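Local coordinates for SIR4-interacting protein SIF2 (Saccharomyces cerevisiae, PDB 1R5M) that antagonizes telomeric silencing in yeast and belongs, as a WD-repeat protein, to the Set3C corepressor complex, at residues Tyr63-Lys66 with Ala70-Ala73; Val155-Asn158 with His163-Ser166; Thr173-Val178 with Thr182-Phe187. All coordinates share one frame; numbering follows the deposited sequence.

The three contacts are antiparallel hairpins in the blades of a WD40 beta-propeller. Interaction 1 lies in repeat WD 1. Interactions 2 and 3 belong to one four-stranded sheet, with strands 152-157, 163-168, 173-177 and 182-187 in that order. Their centres are 9 Å apart and they touch directly. S166 O lies 2.8 Å from I174 N, a probable backbone hydrogen bond between the middle strands. S166 OG lies 2.8 Å from W176 NE1, a bond between side chains. Interaction 1 stands apart, with nearest atoms about 11 Å from interaction 2 and about 15 Å from interaction 3. Its R71 holds a sulfate ion, probably from the crystallisation liquor.

Interaction 1: residues Tyr63-Lys66 with Ala70-Ala73; sequences YGEK and ARLA. With SO4 (sulfate ion), chain B.
R71 lies across Y63 and reaches on to E65 and a sulfate ion. Its CB sits over one face of the Y63 ring, 4.1 Å from the centroid, in a CH-pi contact. Y63 chi1 of 62° places CG between its own backbone N and carbonyl carbon and turns the ring under this CB. Further out, R71 CG is 3.3 Å from E65 OE2. R71 CD packs 3.6 Å from Y63 OH. At the tip, NH1 donates to E65 OE2 at 2.7 Å, a hydrogen bond within a salt bridge. NH1 approaches OE2 from the syn side, tilted out of the carboxylate plane; OE2 itself lies near the guanidinium plane, at its edge, with the two planes 56° apart. NH1 also donates to sulfate O3 at 3.0 Å, and NH2 donates to sulfate O4 at 3.0 Å along a nearly straight line (172°). The guanidinium thus bridges two anions, which probably helps to fix its rotation. N67 and R95 also bind the sulfate. Below this layer, Y63 and R71 form a hydrogen-bonded antiparallel pair, with both N-H groups used. G64 and A70 form the adjoining non-hydrogen-bonded pair, with A70 CB 4.0 Å from G64 CA. Strands 60-65 and 69-77 are the middle strands of the blade, between strands 50-53 and 86-95. Y63 and A73 touch strand 86-95, while A70 and L72 pack on strand 111-116 of the next blade.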
loop_
_atom_site.group_PDB
_atom_site.type_symbol
_atom_site.label_atom_id
_atom_site.label_comp_id
_atom_site.label_asym_id
_atom_site.label_seq_id
_atom_site.Cartn_x
_atom_site.Cartn_y
_atom_site.Cartn_z
ATOM N N TYR A 63 11.947 5.078 4.927
ATOM C CA TYR A 63 12.256 4.267 3.761
ATOM C C TYR A 63 13.103 3.057 4.106
ATOM O O TYR A 63 13.948 3.101 5.000
ATOM C CB TYR A 63 12.916 5.118 2.662
ATOM C CG TYR A 63 14.241 5.762 3.004
ATOM C CD1 TYR A 63 15.413 5.010 3.042
ATOM C CD2 TYR A 63 14.332 7.137 3.224
ATOM C CE1 TYR A 63 16.647 5.610 3.280
ATOM C CE2 TYR A 63 15.566 7.748 3.464
ATOM C CZ TYR A 63 16.716 6.973 3.486
ATOM O OH TYR A 63 17.942 7.567 3.689
ATOM N N GLY A 64 12.841 1.959 3.410
ATOM C CA GLY A 64 13.586 0.739 3.656
ATOM C C GLY A 64 14.728 0.576 2.678
ATOM O O GLY A 64 14.620 0.972 1.516
ATOM N N GLU A 65 15.824 -0.011 3.143
ATOM C CA GLU A 65 16.985 -0.218 2.290
ATOM C C GLU A 65 17.328 -1.697 2.235
ATOM O O GLU A 65 16.766 -2.506 2.972
ATOM C CB GLU A 65 18.169 0.601 2.801
ATOM C CG GLU A 65 17.868 2.095 2.862
ATOM C CD GLU A 65 18.981 2.894 3.505
ATOM O OE1 GLU A 65 20.064 3.008 2.898
ATOM O OE2 GLU A 65 18.768 3.401 4.626
ATOM N N LYS A 66 18.258 -2.053 1.360
ATOM C CA LYS A 66 18.621 -3.449 1.193
ATOM C C LYS A 66 19.515 -4.056 2.269
ATOM O O LYS A 66 19.453 -5.262 2.501
ATOM C CB LYS A 66 19.252 -3.641 -0.190
ATOM C CG LYS A 66 18.292 -3.286 -1.323
ATOM C CD LYS A 66 18.910 -3.457 -2.706
ATOM C CE LYS A 66 17.891 -3.113 -3.792
ATOM N NZ LYS A 66 18.474 -3.164 -5.167
ATOM N N ALA A 70 16.402 0.464 7.719
ATOM C CA ALA A 70 15.448 1.436 7.207
ATOM C C ALA A 70 15.874 2.745 7.853
ATOM O O ALA A 70 16.627 2.746 8.821
ATOM C CB ALA A 70 14.022 1.074 7.624
ATOM N N ARG A 71 15.408 3.862 7.315
ATOM C CA ARG A 71 15.767 5.148 7.885
ATOM C C ARG A 71 14.575 6.083 7.948
ATOM O O ARG A 71 13.641 5.982 7.149
ATOM C CB ARG A 71 16.889 5.805 7.067
ATOM C CG ARG A 71 18.282 5.247 7.352
ATOM C CD ARG A 71 19.357 5.994 6.568
ATOM N NE ARG A 71 20.694 5.774 7.119
ATOM C CZ ARG A 71 21.422 4.674 6.934
ATOM N NH1 ARG A 71 20.956 3.673 6.200
ATOM N NH2 ARG A 71 22.617 4.569 7.499
ATOM N N LEU A 72 14.600 6.971 8.933
ATOM C CA LEU A 72 13.566 7.976 9.081
ATOM C C LEU A 72 14.283 9.254 8.669
ATOM O O LEU A 72 15.401 9.512 9.115
ATOM C CB LEU A 72 13.088 8.067 10.535
ATOM C CG LEU A 72 12.396 6.813 11.082
ATOM C CD1 LEU A 72 11.903 7.084 12.497
ATOM C CD2 LEU A 72 11.226 6.429 10.178
ATOM N N ALA A 73 13.660 10.033 7.796
ATOM C CA ALA A 73 14.277 11.263 7.331
ATOM C C ALA A 73 13.287 12.404 7.275
ATOM O O ALA A 73 12.077 12.202 7.168
ATOM C CB ALA A 73 14.891 11.049 5.955
HETATM S S SO4 B . 24.213 1.341 6.076
HETATM O O1 SO4 B . 23.929 -0.085 6.320
HETATM O O2 SO4 B . 25.506 1.471 5.377
HETATM O O3 SO4 B . 23.140 1.923 5.248
HETATM O O4 SO4 B . 24.278 2.066 7.359
#

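Interaction 2: residues Val155-Asn158 with His163-Ser166; sequences VKWN and HIIS
I164 and W157 meet because the I164 side chain is turned with CG1 between its backbone N and carbonyl carbon (chi1 60°). This sets the CG2 methyl anti to the carbonyl carbon and over one face of the W157 indole. CG2 lies 3.9 Å from the centroid of the five-membered ring and is nearest to W157 CD2, at 3.6 Å. The N158 side chain is folded similarly (chi1 79°), which carries OD1 toward the backbone of H163. H163 N donates to N158 OD1 at 3.1 Å from well above the amide plane, not along a lone pair. T162 N donates to the same oxygen. N158 N in turn donates to H163 O at 3.0 Å, closing the hairpin at its turn. With a leucine in place of N158, the N-H groups of T162 and H163 would probably lose their shared acceptor, and the turn would be held less firmly. Strands 152-157 and 163-168 are the first two of the four in the WD 3 blade, on the side nearer the propeller centre; 152-157 is an edge strand of the sheet. K156 and I165 form a hydrogen-bonded pair, K156 N to I165 O and I165 N to K156 O, both 2.9 Å. V155 and S166, like W157 and I164, are non-hydrogen-bonded pairs on the opposite face of the sheet from K156 and I165. V155 CG2 touches S166 CB at 4.1 Å, and V155 CG1 reaches I164 CD1. S166 OG is bonded to H148 NE2 and W176 NE1, a His-Ser-Trp network as in the structural tetrad of WD repeats. W157 NE1 is satisfied by A115 O. The K156 side chain leads away from the hairpin to V212 O and to salt bridges with D211 and E213.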
loop_
_atom_site.group_PDB
_atom_site.type_symbol
_atom_site.label_atom_id
_atom_site.label_comp_id
_atom_site.label_asym_id
_atom_site.label_seq_id
_atom_site.Cartn_x
_atom_site.Cartn_y
_atom_site.Cartn_z
ATOM N N VAL A 155 1.455 -5.237 6.659
ATOM C CA VAL A 155 1.314 -4.936 8.083
ATOM C C VAL A 155 0.250 -3.851 8.187
ATOM O O VAL A 155 0.383 -2.789 7.577
ATOM C CB VAL A 155 2.618 -4.397 8.706
ATOM C CG1 VAL A 155 2.362 -3.965 10.151
ATOM C CG2 VAL A 155 3.694 -5.467 8.667
ATOM N N LYS A 156 -0.809 -4.126 8.943
ATOM C CA LYS A 156 -1.895 -3.164 9.110
ATOM C C LYS A 156 -2.173 -2.915 10.592
ATOM O O LYS A 156 -2.287 -3.857 11.378
ATOM C CB LYS A 156 -3.176 -3.672 8.431
ATOM C CG LYS A 156 -3.090 -3.842 6.909
ATOM C CD LYS A 156 -2.963 -2.502 6.202
ATOM C CE LYS A 156 -2.979 -2.647 4.673
ATOM N NZ LYS A 156 -4.295 -3.077 4.109
ATOM N N TRP A 157 -2.277 -1.640 10.955
ATOM C CA TRP A 157 -2.561 -1.229 12.329
ATOM C C TRP A 157 -4.059 -1.064 12.528
ATOM O O TRP A 157 -4.764 -0.631 11.616
ATOM C CB TRP A 157 -1.941 0.133 12.632
ATOM C CG TRP A 157 -0.469 0.174 12.784
ATOM C CD1 TRP A 157 0.465 0.202 11.790
ATOM C CD2 TRP A 157 0.246 0.286 14.015
ATOM N NE1 TRP A 157 1.725 0.337 12.330
ATOM C CE2 TRP A 157 1.617 0.390 13.695
ATOM C CE3 TRP A 157 -0.141 0.313 15.362
ATOM C CZ2 TRP A 157 2.607 0.522 14.674
ATOM C CZ3 TRP A 157 0.842 0.444 16.336
ATOM C CH2 TRP A 157 2.201 0.546 15.986
ATOM N N ASN A 158 -4.549 -1.379 13.723
ATOM C CA ASN A 158 -5.969 -1.192 13.983
ATOM C C ASN A 158 -6.180 0.263 14.401
ATOM O O ASN A 158 -5.216 1.010 14.583
ATOM C CB ASN A 158 -6.467 -2.182 15.049
ATOM C CG ASN A 158 -6.113 -1.772 16.461
ATOM O OD1 ASN A 158 -5.070 -1.173 16.710
ATOM N ND2 ASN A 158 -6.985 -2.118 17.403
ATOM N N HIS A 163 -3.112 -3.008 18.199
ATOM C CA HIS A 163 -2.901 -4.289 17.538
ATOM C C HIS A 163 -2.498 -4.114 16.089
ATOM O O HIS A 163 -2.825 -3.112 15.459
ATOM C CB HIS A 163 -4.181 -5.132 17.544
ATOM C CG HIS A 163 -4.678 -5.484 18.909
ATOM N ND1 HIS A 163 -5.329 -4.581 19.721
ATOM C CD2 HIS A 163 -4.620 -6.643 19.605
ATOM C CE1 HIS A 163 -5.653 -5.169 20.858
ATOM N NE2 HIS A 163 -5.234 -6.421 20.814
ATOM N N ILE A 164 -1.778 -5.099 15.567
ATOM C CA ILE A 164 -1.405 -5.085 14.161
ATOM C C ILE A 164 -1.602 -6.489 13.625
ATOM O O ILE A 164 -1.627 -7.464 14.383
ATOM C CB ILE A 164 0.083 -4.702 13.898
ATOM C CG1 ILE A 164 1.023 -5.698 14.575
ATOM C CG2 ILE A 164 0.351 -3.280 14.356
ATOM C CD1 ILE A 164 2.465 -5.599 14.077
ATOM N N ILE A 165 -1.784 -6.575 12.314
ATOM C CA ILE A 165 -1.902 -7.855 11.631
ATOM C C ILE A 165 -0.721 -7.831 10.681
ATOM O O ILE A 165 -0.491 -6.828 10.004
ATOM C CB ILE A 165 -3.167 -7.961 10.771
ATOM C CG1 ILE A 165 -4.411 -7.842 11.640
ATOM C CG2 ILE A 165 -3.166 -9.288 10.018
ATOM C CD1 ILE A 165 -5.639 -7.510 10.842
ATOM N N SER A 166 0.045 -8.912 10.643
ATOM C CA SER A 166 1.182 -8.981 9.734
ATOM C C SER A 166 1.072 -10.269 8.939
ATOM O O SER A 166 0.606 -11.287 9.450
ATOM C CB SER A 166 2.508 -8.947 10.505
ATOM O OG SER A 166 2.585 -9.995 11.456
#

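Interaction 3: residues Thr173-Val178 with Thr182-Phe187; sequences TILWNV and TVMQHF
A classic beta bulge interrupts the outer hairpin of this propeller blade, where M184 and Q185 both face L175. L175 O accepts from M184 N at 2.8 Å and only weakly from Q185 N, at 3.4 Å. L175 N donates to Q185 O. The psi of M184, -39°, marks the bulge residue. The extra residue shifts the register by one, so W176 pairs with V183. On their face of the sheet, V183 CG2 lies over the six-membered ring of W176, 4.0 Å from its centroid, in a CH-pi contact. The other V183 methyl, CG1, meets I174 CG2 at 3.9 Å. I174 CD1 presses on H186 CB at 3.4 Å. From the opposite face L175 CD2 reaches M184 CB at 4.0 Å. With chi1 -65° and an extended chi2, M184 brings SD to 3.9 Å from N177 CB; the bend at chi3 then turns only CE. T173 and F187 close the far end with two backbone bonds. The F187 ring meets that of Y232, and Q185 NE2 binds E236 O. Strand 182-187 is the outer edge strand of the blade, in the four-stranded antiparallel arrangement typical of a WD40 beta-propeller.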
loop_
_atom_site.group_PDB
_atom_site.type_symbol
_atom_site.label_atom_id
_atom_site.label_comp_id
_atom_site.label_asym_id
_atom_site.label_seq_id
_atom_site.Cartn_x
_atom_site.Cartn_y
_atom_site.Cartn_z
ATOM N N THR A 173 -0.114 -15.557 8.720
ATOM C CA THR A 173 -0.669 -14.294 9.180
ATOM C C THR A 173 -0.738 -14.286 10.697
ATOM O O THR A 173 -1.218 -15.239 11.310
ATOM C CB THR A 173 -2.067 -14.083 8.585
ATOM O OG1 THR A 173 -1.983 -14.176 7.157
ATOM C CG2 THR A 173 -2.615 -12.718 8.963
ATOM N N ILE A 174 -0.263 -13.200 11.296
ATOM C CA ILE A 174 -0.232 -13.086 12.747
ATOM C C ILE A 174 -0.958 -11.859 13.280
ATOM O O ILE A 174 -0.831 -10.769 12.724
ATOM C CB ILE A 174 1.231 -13.007 13.248
ATOM C CG1 ILE A 174 2.026 -14.217 12.754
ATOM C CG2 ILE A 174 1.260 -12.905 14.767
ATOM C CD1 ILE A 174 1.508 -15.545 13.250
ATOM N N LEU A 175 -1.717 -12.055 14.356
ATOM C CA LEU A 175 -2.421 -10.973 15.034
ATOM C C LEU A 175 -1.581 -10.715 16.280
ATOM O O LEU A 175 -1.385 -11.616 17.098
ATOM C CB LEU A 175 -3.832 -11.402 15.449
ATOM C CG LEU A 175 -4.499 -10.492 16.485
ATOM C CD1 LEU A 175 -4.723 -9.100 15.903
ATOM C CD2 LEU A 175 -5.822 -11.116 16.921
ATOM N N TRP A 176 -1.070 -9.497 16.410
ATOM C CA TRP A 176 -0.228 -9.139 17.546
ATOM C C TRP A 176 -0.831 -8.093 18.457
ATOM O O TRP A 176 -1.597 -7.238 18.019
ATOM C CB TRP A 176 1.098 -8.512 17.098
ATOM C CG TRP A 176 1.953 -9.268 16.147
ATOM C CD1 TRP A 176 1.836 -9.316 14.786
ATOM C CD2 TRP A 176 3.125 -10.013 16.476
ATOM N NE1 TRP A 176 2.871 -10.039 14.247
ATOM C CE2 TRP A 176 3.679 -10.482 15.265
ATOM C CE3 TRP A 176 3.766 -10.329 17.684
ATOM C CZ2 TRP A 176 4.846 -11.251 15.224
ATOM C CZ3 TRP A 176 4.926 -11.094 17.642
ATOM C CH2 TRP A 176 5.453 -11.545 16.419
ATOM N N ASN A 177 -0.477 -8.174 19.735
ATOM C CA ASN A 177 -0.836 -7.119 20.665
ATOM C C ASN A 177 0.507 -6.409 20.483
ATOM O O ASN A 177 1.540 -6.888 20.956
ATOM C CB ASN A 177 -0.971 -7.625 22.097
ATOM C CG ASN A 177 -1.069 -6.488 23.091
ATOM O OD1 ASN A 177 -0.357 -5.494 22.969
ATOM N ND2 ASN A 177 -1.946 -6.629 24.081
ATOM N N VAL A 178 0.504 -5.300 19.753
ATOM C CA VAL A 178 1.736 -4.589 19.442
ATOM C C VAL A 178 2.454 -3.951 20.627
ATOM O O VAL A 178 3.673 -3.763 20.596
ATOM C CB VAL A 178 1.474 -3.522 18.340
ATOM C CG1 VAL A 178 0.874 -2.265 18.948
ATOM C CG2 VAL A 178 2.759 -3.222 17.589
ATOM N N THR A 182 3.124 -9.623 21.892
ATOM C CA THR A 182 2.738 -11.020 22.003
ATOM C C THR A 182 1.861 -11.473 20.840
ATOM O O THR A 182 1.127 -10.683 20.244
ATOM C CB THR A 182 1.996 -11.287 23.329
ATOM O OG1 THR A 182 0.864 -10.415 23.434
ATOM C CG2 THR A 182 2.930 -11.050 24.515
ATOM N N VAL A 183 1.962 -12.756 20.518
ATOM C CA VAL A 183 1.193 -13.355 19.435
ATOM C C VAL A 183 -0.171 -13.769 19.974
ATOM O O VAL A 183 -0.265 -14.652 20.825
ATOM C CB VAL A 183 1.909 -14.603 18.878
ATOM C CG1 VAL A 183 1.036 -15.281 17.834
ATOM C CG2 VAL A 183 3.257 -14.211 18.285
ATOM N N MET A 184 -1.228 -13.132 19.483
ATOM C CA MET A 184 -2.577 -13.450 19.942
ATOM C C MET A 184 -3.212 -14.560 19.122
ATOM O O MET A 184 -3.915 -15.415 19.657
ATOM C CB MET A 184 -3.450 -12.201 19.895
ATOM C CG MET A 184 -2.997 -11.128 20.857
ATOM S SD MET A 184 -4.003 -9.666 20.693
ATOM C CE MET A 184 -5.550 -10.251 21.350
ATOM N N GLN A 185 -2.966 -14.536 17.817
ATOM C CA GLN A 185 -3.485 -15.558 16.922
ATOM C C GLN A 185 -2.537 -15.726 15.751
ATOM O O GLN A 185 -1.827 -14.793 15.378
ATOM C CB GLN A 185 -4.869 -15.180 16.381
ATOM C CG GLN A 185 -5.984 -15.149 17.410
ATOM C CD GLN A 185 -7.352 -15.263 16.763
ATOM O OE1 GLN A 185 -7.669 -16.275 16.137
ATOM N NE2 GLN A 185 -8.166 -14.223 16.903
ATOM N N HIS A 186 -2.522 -16.923 15.179
ATOM C CA HIS A 186 -1.680 -17.209 14.029
ATOM C C HIS A 186 -2.517 -17.991 13.028
ATOM O O HIS A 186 -3.245 -18.909 13.405
ATOM C CB HIS A 186 -0.442 -18.011 14.454
ATOM C CG HIS A 186 -0.755 -19.353 15.036
ATOM N ND1 HIS A 186 -1.100 -20.440 14.262
ATOM C CD2 HIS A 186 -0.773 -19.784 16.320
ATOM C CE1 HIS A 186 -1.318 -21.483 15.042
ATOM N NE2 HIS A 186 -1.126 -21.112 16.297
ATOM N N PHE A 187 -2.428 -17.614 11.756
ATOM C CA PHE A 187 -3.199 -18.292 10.722
ATOM C C PHE A 187 -2.323 -18.789 9.581
ATOM O O PHE A 187 -1.454 -18.068 9.090
ATOM C CB PHE A 187 -4.273 -17.358 10.150
ATOM C CG PHE A 187 -5.063 -16.619 11.193
ATOM C CD1 PHE A 187 -4.631 -15.385 11.666
ATOM C CD2 PHE A 187 -6.239 -17.158 11.707
ATOM C CE1 PHE A 187 -5.359 -14.695 12.637
ATOM C CE2 PHE A 187 -6.974 -16.477 12.677
ATOM C CZ PHE A 187 -6.533 -15.244 13.142
#